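Local coordinates for protein hydroxyethylthiazole kinase (Pyrococcus horikoshii, PDB 3HPD) that probably phosphorylates the hydroxyl group of 4-methyl-5-(2-hydroxyethyl)thiazole with ATP and magnesium, a step in thiamine diphosphate biosynthesis, at residues G188-T193 and S237-L242. Sequence-based numbering, arbitrary orientation.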
loop_
_atom_site.group_PDB
_atom_site.type_symbol
_atom_site.label_atom_id
_atom_site.label_comp_id
_atom_site.label_asym_id
_atom_site.label_seq_id
_atom_site.Cartn_x
_atom_site.Cartn_y
_atom_site.Cartn_z
ATOM N N GLY A 188 15.066 -10.307 -2.993
ATOM C CA GLY A 188 14.197 -11.024 -3.906
ATOM C C GLY A 188 12.883 -11.444 -3.269
ATOM O O GLY A 188 11.949 -11.843 -3.972
ATOM N N ARG A 189 12.800 -11.359 -1.944
ATOM C CA ARG A 189 11.582 -11.741 -1.233
ATOM C C ARG A 189 10.770 -10.545 -0.749
ATOM O O ARG A 189 9.832 -10.695 0.036
ATOM C CB ARG A 189 11.916 -12.652 -0.046
ATOM C CG ARG A 189 12.604 -13.951 -0.433
ATOM C CD ARG A 189 11.865 -14.683 -1.549
ATOM N NE ARG A 189 12.407 -16.022 -1.749
ATOM C CZ ARG A 189 11.911 -17.124 -1.196
ATOM N NH1 ARG A 189 10.843 -17.054 -0.412
ATOM N NH2 ARG A 189 12.498 -18.294 -1.410
ATOM N N VAL A 190 11.139 -9.357 -1.214
ATOM C CA VAL A 190 10.418 -8.140 -0.858
ATOM C C VAL A 190 10.021 -7.513 -2.192
ATOM O O VAL A 190 10.865 -7.294 -3.054
ATOM C CB VAL A 190 11.306 -7.168 -0.058
ATOM C CG1 VAL A 190 10.508 -5.922 0.328
ATOM C CG2 VAL A 190 11.826 -7.861 1.197
ATOM N N THR A 191 8.738 -7.227 -2.368
ATOM C CA THR A 191 8.284 -6.675 -3.635
ATOM C C THR A 191 8.628 -5.207 -3.868
ATOM O O THR A 191 8.641 -4.393 -2.938
ATOM C CB THR A 191 6.757 -6.868 -3.804
ATOM O OG1 THR A 191 6.401 -6.645 -5.176
ATOM C CG2 THR A 191 5.986 -5.896 -2.916
ATOM N N GLY A 192 8.920 -4.882 -5.126
ATOM C CA GLY A 192 9.235 -3.515 -5.501
ATOM C C GLY A 192 10.528 -2.920 -4.976
ATOM O O GLY A 192 10.608 -1.707 -4.771
ATOM N N THR A 193 11.546 -3.747 -4.754
ATOM C CA THR A 193 12.813 -3.219 -4.263
ATOM C C THR A 193 13.530 -2.451 -5.373
ATOM O O THR A 193 14.181 -1.437 -5.119
ATOM C CB THR A 193 13.716 -4.339 -3.711
ATOM O OG1 THR A 193 13.771 -5.422 -4.643
ATOM C CG2 THR A 193 13.170 -4.839 -2.373
ATOM N N SER A 237 10.550 -8.724 8.662
ATOM C CA SER A 237 11.435 -7.901 9.484
ATOM C C SER A 237 12.529 -7.253 8.640
ATOM O O SER A 237 12.959 -6.134 8.921
ATOM C CB SER A 237 12.068 -8.753 10.587
ATOM O OG SER A 237 11.067 -9.296 11.432
ATOM N N PHE A 238 12.980 -7.963 7.611
ATOM C CA PHE A 238 14.016 -7.453 6.715
ATOM C C PHE A 238 13.500 -6.211 5.983
ATOM O O PHE A 238 14.212 -5.212 5.858
ATOM C CB PHE A 238 14.403 -8.549 5.713
ATOM C CG PHE A 238 15.297 -8.084 4.593
ATOM C CD1 PHE A 238 16.630 -7.753 4.829
ATOM C CD2 PHE A 238 14.811 -8.020 3.290
ATOM C CE1 PHE A 238 17.470 -7.366 3.774
ATOM C CE2 PHE A 238 15.637 -7.636 2.231
ATOM C CZ PHE A 238 16.970 -7.309 2.473
ATOM N N HIS A 239 12.258 -6.278 5.510
ATOM C CA HIS A 239 11.640 -5.158 4.798
ATOM C C HIS A 239 11.640 -3.908 5.680
ATOM O O HIS A 239 11.999 -2.818 5.232
ATOM C CB HIS A 239 10.197 -5.517 4.411
ATOM C CG HIS A 239 9.487 -4.448 3.638
ATOM N ND1 HIS A 239 8.129 -4.484 3.397
ATOM C CD2 HIS A 239 9.942 -3.317 3.045
ATOM C CE1 HIS A 239 7.780 -3.421 2.692
ATOM N NE2 HIS A 239 8.862 -2.698 2.465
ATOM N N VAL A 240 11.237 -4.078 6.936
ATOM C CA VAL A 240 11.183 -2.973 7.888
ATOM C C VAL A 240 12.560 -2.332 8.093
ATOM O O VAL A 240 12.690 -1.104 8.131
ATOM C CB VAL A 240 10.649 -3.451 9.268
ATOM C CG1 VAL A 240 10.782 -2.340 10.297
ATOM C CG2 VAL A 240 9.191 -3.878 9.147
ATOM N N LYS A 241 13.583 -3.167 8.220
ATOM C CA LYS A 241 14.940 -2.679 8.439
ATOM C C LYS A 241 15.536 -1.922 7.256
ATOM O O LYS A 241 16.512 -1.188 7.419
ATOM C CB LYS A 241 15.855 -3.842 8.826
ATOM C CG LYS A 241 15.521 -4.465 10.175
ATOM C CD LYS A 241 15.855 -3.517 11.325
ATOM C CE LYS A 241 15.591 -4.169 12.677
ATOM N NZ LYS A 241 16.126 -3.361 13.808
ATOM N N LEU A 242 14.967 -2.090 6.065
ATOM C CA LEU A 242 15.476 -1.369 4.903
ATOM C C LEU A 242 15.314 0.136 5.126
ATOM O O LEU A 242 16.226 0.918 4.855
ATOM C CB LEU A 242 14.736 -1.792 3.626
ATOM C CG LEU A 242 14.990 -3.225 3.132
ATOM C CD1 LEU A 242 14.132 -3.507 1.899
ATOM C CD2 LEU A 242 16.472 -3.400 2.805
#
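Val190 carries this contact, dividing its two methyl groups between the rings of Phe238 and His239, consecutive residues on the helix. The CH-pi part belongs to CG1, which lies over one face of the imidazole: Val190 CG1 is 3.9 Å from the centroid of the His239 ring and 18° off its normal. Val190 CG1 sits a little toward the rim, 3.8 Å from both CG and CD2 of His239. With CG1 anti to the backbone N of Val190 (chi1 -179°), CG2 falls beside that nitrogen and turns to the other ring. This apolar branch comes in at the edge of the Phe238 phenyl ring, close to its plane, with Val190 CG2 3.6 Å from Phe238 CD2. An alanine in place of Val190 would remove both methyls, and is likely to strip one imidazole face and the phenyl edge of their loop partner and open a gap beside the helix. NE2 of His239 is hydrogen-bonded to the hydroxyl of Tyr243, one turn on; this bond should restrain the rotation of the imidazole that Val190 covers. A second subunit of the three-chain assembly borders both segments: its Asn32 OD1 accepts a hydrogen bond from Thr191 N, and its Asp244 is hydrogen-bonded to Ser237 OG. Within the alpha/beta fold of this ribokinase-clan kinase, the contact packs the loop after strand 177-180 on helix 235-248. Gly192, at the N-cap position of helix 193-205 and predicted to bind substrate, follows two residues on but takes no part in the contact. Phe238 also packs on Ala228 and Tyr229 of helix 210-231, which leads toward helix 235-248.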